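Local structure of probable chitinase A (Chromobacterium violaceum, 4TX8) at residues G147-T152 / N201-I206; Q197-S202 / V236-Q241. The protein probably hydrolyses chitin as a family 18 endochitinase, its barrel-shaped catalytic domain being joined to a small carbohydrate-binding module. All blocks are in the same frame, centred on the assembly; numbering follows the deposited sequence. Where two conformers were deposited one is given.

Interaction 1: residues G147-T152 / N201-I206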
# COMPACT_ATOMS: atom_id res chain seq x y z
N GLY A 147 19.20 -3.33 14.01
CA GLY A 147 19.23 -2.32 12.97
C GLY A 147 19.34 -2.98 11.61
O GLY A 147 18.86 -2.44 10.61
N ASN A 148 19.95 -4.16 11.58
CA ASN A 148 20.10 -4.93 10.34
C ASN A 148 18.78 -5.32 9.70
O ASN A 148 17.83 -5.71 10.39
CB ASN A 148 20.92 -6.19 10.60
CG ASN A 148 22.42 -5.93 10.64
OD1 ASN A 148 22.96 -5.55 11.67
ND2 ASN A 148 23.08 -6.13 9.51
N VAL A 149 18.73 -5.22 8.38
CA VAL A 149 17.58 -5.65 7.59
C VAL A 149 18.04 -6.69 6.57
O VAL A 149 19.13 -6.57 6.00
CB VAL A 149 16.91 -4.46 6.86
CG1 VAL A 149 15.80 -4.95 5.94
CG2 VAL A 149 16.38 -3.45 7.86
N SER A 150 17.22 -7.71 6.34
CA SER A 150 17.52 -8.69 5.30
C SER A 150 16.33 -8.89 4.38
O SER A 150 15.21 -8.48 4.69
CB SER A 150 17.94 -10.02 5.92
OG SER A 150 16.90 -10.56 6.71
N PHE A 151 16.57 -9.52 3.24
CA PHE A 151 15.50 -9.88 2.31
C PHE A 151 15.73 -11.27 1.74
O PHE A 151 16.83 -11.58 1.28
CB PHE A 151 15.40 -8.86 1.17
CG PHE A 151 14.40 -9.25 0.12
CD1 PHE A 151 13.04 -9.12 0.36
CD2 PHE A 151 14.82 -9.75 -1.11
CE1 PHE A 151 12.11 -9.48 -0.60
CE2 PHE A 151 13.89 -10.11 -2.07
CZ PHE A 151 12.53 -9.98 -1.82
N THR A 152 14.69 -12.09 1.77
CA THR A 152 14.75 -13.42 1.19
C THR A 152 13.51 -13.68 0.35
O THR A 152 12.38 -13.57 0.84
CB THR A 152 14.88 -14.50 2.27
OG1 THR A 152 15.92 -14.14 3.19
CG2 THR A 152 15.21 -15.85 1.64
N ASN A 201 23.42 0.50 5.96
CA ASN A 201 24.30 -0.36 5.19
C ASN A 201 23.60 -1.60 4.63
O ASN A 201 23.76 -1.92 3.46
CB ASN A 201 25.50 -0.79 6.04
CG ASN A 201 26.42 0.38 6.37
OD1 ASN A 201 26.42 1.40 5.69
ND2 ASN A 201 27.22 0.22 7.42
N SER A 202 22.83 -2.29 5.46
CA SER A 202 22.20 -3.54 5.01
C SER A 202 21.15 -3.27 3.93
O SER A 202 21.06 -4.02 2.96
CB SER A 202 21.58 -4.30 6.19
OG SER A 202 20.51 -3.59 6.78
N LEU A 203 20.36 -2.20 4.09
CA LEU A 203 19.35 -1.85 3.09
C LEU A 203 20.00 -1.40 1.79
O LEU A 203 19.48 -1.68 0.70
CB LEU A 203 18.42 -0.76 3.61
CG LEU A 203 17.15 -1.25 4.30
CD1 LEU A 203 16.37 -0.07 4.85
CD2 LEU A 203 16.29 -2.05 3.33
N TYR A 204 21.12 -0.70 1.90
CA TYR A 204 21.88 -0.30 0.73
C TYR A 204 22.31 -1.53 -0.06
O TYR A 204 22.22 -1.56 -1.28
CB TYR A 204 23.10 0.54 1.13
CG TYR A 204 23.99 0.92 -0.03
CD1 TYR A 204 23.66 1.98 -0.86
CD2 TYR A 204 25.16 0.22 -0.29
CE1 TYR A 204 24.48 2.34 -1.93
CE2 TYR A 204 25.98 0.56 -1.35
CZ TYR A 204 25.63 1.62 -2.16
OH TYR A 204 26.45 1.97 -3.21
N GLY A 205 22.76 -2.55 0.66
CA GLY A 205 23.15 -3.81 0.04
C GLY A 205 22.00 -4.49 -0.69
O GLY A 205 22.17 -5.01 -1.79
N ILE A 206 20.83 -4.47 -0.07
CA ILE A 206 19.65 -5.12 -0.65
C ILE A 206 19.19 -4.38 -1.91
O ILE A 206 18.99 -5.00 -2.96
CB ILE A 206 18.49 -5.20 0.36
CG1 ILE A 206 18.89 -6.07 1.55
CG2 ILE A 206 17.24 -5.74 -0.31
CD1 ILE A 206 17.89 -6.04 2.70
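Val149 and Ser202 meet where the short strand 149-150 passes over helix 193-210, with their CA atoms 5.7 Å apart. The polar tie is a single bond: Val149 N donates to Ser202 OG at 2.9 Å, fairly straight with 158° at the hydrogen. That hydroxyl gives its own proton to Asn198 O, one turn back in the helix, so the oxygen acts as donor to the helix and acceptor from the strand. Its position between the backbone N and the carbonyl carbon (chi1 65°) allows it to serve both.

Packing is tight on the apolar side. CG1 of Val149, anti to the backbone N, lies 3.9 Å from Leu203 CD2 and 4.0 Å from Ile206 CD1, and the valine and isoleucine side chains meet at about a right angle. Ile206 is extended (chi2 171°), which carries CD1 up against the strand backbone, 3.6 Å from Val149 O and 3.7 Å from Ser150 C. Next to it, Phe151 CB rests 3.9 Å from Ile206 CG2, while the phenyl ring leads away to Val138 and Leu179 of the barrel strands and an edge-to-face contact with Tyr210.

The opposite character appears at Asn148 and Ser150, both partly exposed. Asn148 comes no closer with its side chain than ND2 to Ser202 CB, 4.1 Å, and Ser150 directs its CB away from the helix.

This short antiparallel return strand, paired with the end of strand 135-143, lies across helix 193-210, which follows strand 176-182. Chemically, a backbone N-H on the helix-facing side is satisfied by a serine oxygen whose proton is already committed to the helix, while the buried branches of Val149, Leu203 and Ile206 make the rest of the contact apolar.

Interaction 2: residues Q197-S202 / V236-Q241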
# COMPACT_ATOMS: atom_id res chain seq x y z
N GLN A 197 23.42 2.73 11.50
CA GLN A 197 24.40 2.36 10.49
C GLN A 197 24.12 0.98 9.90
O GLN A 197 24.26 0.78 8.70
CB GLN A 197 25.81 2.42 11.08
CG GLN A 197 26.29 3.83 11.37
CD GLN A 197 26.16 4.74 10.17
OE1 GLN A 197 25.44 5.74 10.20
NE2 GLN A 197 26.86 4.40 9.09
N ASN A 198 23.72 0.03 10.75
CA ASN A 198 23.37 -1.30 10.27
C ASN A 198 22.15 -1.25 9.35
O ASN A 198 22.09 -1.94 8.33
CB ASN A 198 23.09 -2.25 11.44
CG ASN A 198 24.35 -2.63 12.20
OD1 ASN A 198 25.46 -2.51 11.68
ND2 ASN A 198 24.19 -3.10 13.42
N PHE A 199 21.19 -0.42 9.73
CA PHE A 199 19.99 -0.16 8.92
C PHE A 199 20.38 0.35 7.54
O PHE A 199 20.00 -0.22 6.52
CB PHE A 199 19.09 0.85 9.64
CG PHE A 199 17.81 1.18 8.90
CD1 PHE A 199 17.77 2.21 7.97
CD2 PHE A 199 16.64 0.49 9.18
CE1 PHE A 199 16.60 2.53 7.31
CE2 PHE A 199 15.47 0.80 8.52
CZ PHE A 199 15.45 1.82 7.59
N VAL A 200 21.16 1.42 7.53
CA VAL A 200 21.58 2.06 6.29
C VAL A 200 22.38 1.11 5.40
O VAL A 200 22.05 0.93 4.23
CB VAL A 200 22.42 3.32 6.58
CG1 VAL A 200 23.11 3.81 5.33
CG2 VAL A 200 21.54 4.41 7.18
N ASN A 201 23.42 0.50 5.96
CA ASN A 201 24.30 -0.36 5.19
C ASN A 201 23.60 -1.60 4.63
O ASN A 201 23.76 -1.92 3.46
CB ASN A 201 25.50 -0.79 6.04
CG ASN A 201 26.42 0.38 6.37
OD1 ASN A 201 26.42 1.40 5.69
ND2 ASN A 201 27.22 0.22 7.42
N SER A 202 22.83 -2.29 5.46
CA SER A 202 22.20 -3.54 5.01
C SER A 202 21.15 -3.27 3.93
O SER A 202 21.06 -4.02 2.96
CB SER A 202 21.58 -4.30 6.19
OG SER A 202 20.51 -3.59 6.78
N VAL A 236 14.38 9.08 10.51
CA VAL A 236 14.58 10.15 9.54
C VAL A 236 16.04 10.25 9.12
O VAL A 236 16.36 10.36 7.94
CB VAL A 236 14.12 11.51 10.11
CG1 VAL A 236 14.54 12.65 9.18
CG2 VAL A 236 12.61 11.52 10.32
N SER A 237 16.93 10.18 10.11
CA SER A 237 18.36 10.22 9.85
C SER A 237 18.80 9.03 9.01
O SER A 237 19.61 9.17 8.09
CB SER A 237 19.14 10.26 11.17
OG SER A 237 20.54 10.26 10.94
N ALA A 238 18.26 7.86 9.33
CA ALA A 238 18.61 6.63 8.63
C ALA A 238 18.20 6.68 7.16
O ALA A 238 18.97 6.32 6.28
CB ALA A 238 17.98 5.43 9.31
N VAL A 239 16.97 7.13 6.90
CA VAL A 239 16.47 7.20 5.54
C VAL A 239 17.26 8.22 4.72
O VAL A 239 17.60 7.97 3.57
CB VAL A 239 14.96 7.53 5.51
CG1 VAL A 239 14.48 7.72 4.08
CG2 VAL A 239 14.17 6.42 6.19
N LYS A 240 17.56 9.36 5.33
CA LYS A 240 18.37 10.39 4.68
C LYS A 240 19.76 9.88 4.29
O LYS A 240 20.25 10.17 3.20
CB LYS A 240 18.51 11.61 5.59
CG LYS A 240 17.25 12.45 5.70
CD LYS A 240 17.38 13.45 6.84
CE LYS A 240 17.39 14.89 6.34
NZ LYS A 240 16.04 15.34 5.91
N GLN A 241 20.38 9.12 5.19
CA GLN A 241 21.72 8.57 4.94
C GLN A 241 21.67 7.52 3.84
O GLN A 241 22.56 7.46 2.99
CB GLN A 241 22.31 7.96 6.22
CG GLN A 241 22.72 8.99 7.26
CD GLN A 241 23.27 8.35 8.53
OE1 GLN A 241 22.78 8.60 9.63
NE2 GLN A 241 24.29 7.51 8.38
O HOH W 1 24.00 8.13 12.26
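Helices 193-210 and 230-246 run in roughly the same direction over these segments, their local axes inclined by 30° and 9.0 Å apart at closest approach, with Val200 and Ala238 nearest in backbone register at 5.9 Å between CA atoms. The alanine at this point is consistent with the close spacing. Val200 lays CG2, the methyl beside its backbone N, 3.3 Å from Ala238 O, a close methyl-to-carbonyl contact, and the same methyl packs 3.8 Å from Gln241 CB. On the buried flank, Phe199 has CG anti to the backbone N, which brings the ring alongside the alanine: Ala238 CB approaches obliquely, 3.5 Å from Phe199 CD1.

The partly exposed flank is polar. Gln197 starts out with its CB directed away from the other helix, but a bend at chi2 returns its amide to meet Gln241, whose chain is extended beyond CG. Gln241 NE2 donates to Gln197 OE1 at 2.8 Å with 159° at the hydrogen, meeting that oxygen along one of its lone pairs, within the plane of its amide. The two amides are nearly coplanar, 19° apart, and the bond runs close to both planes. Gln197 was deposited in two conformers, so the bond is established for one of them. The other end of the Gln241 amide is held too: OE1 accepts from Ser237 OG at 3.1 Å, and a water donates to the same Gln241 OE1 at 2.9 Å while reaching Gln197 OE1 weakly. In this conformer, the partners are consistent with the way the Gln241 amide is turned.

Val196, a turn earlier in helix 193-210, extends the packing onto Ala238 and Gln241, and Leu190 covers Phe199. The two helices follow strands 176-182 and 214-218, adjacent parallel strands of the beta-alpha barrel, and Lys240 bonds onward to Gly281 at the end of helix 276-281.

Followed from the N terminus, the chain passes 147-152, then helix 193-210, then 236-241. Interaction 1 closes a loop of 48 residues that holds helix 160-171 and strand 176-182; interaction 2 closes one of 33 residues holding strand 214-218. The loops follow one another, neither inside the other, and the two contacts share Asn201 and Ser202. Helix 193-210 is therefore common to both, taking the short strand 149-150 on one face and helix 230-246 on another. The contacts lie 10 Å apart between centres and also touch directly, Gly147 O packing 3.4 Å from Phe199 CB. Together they tie the return strand 149-150, helix 193-210 and helix 230-246 into one side of the GH18 barrel.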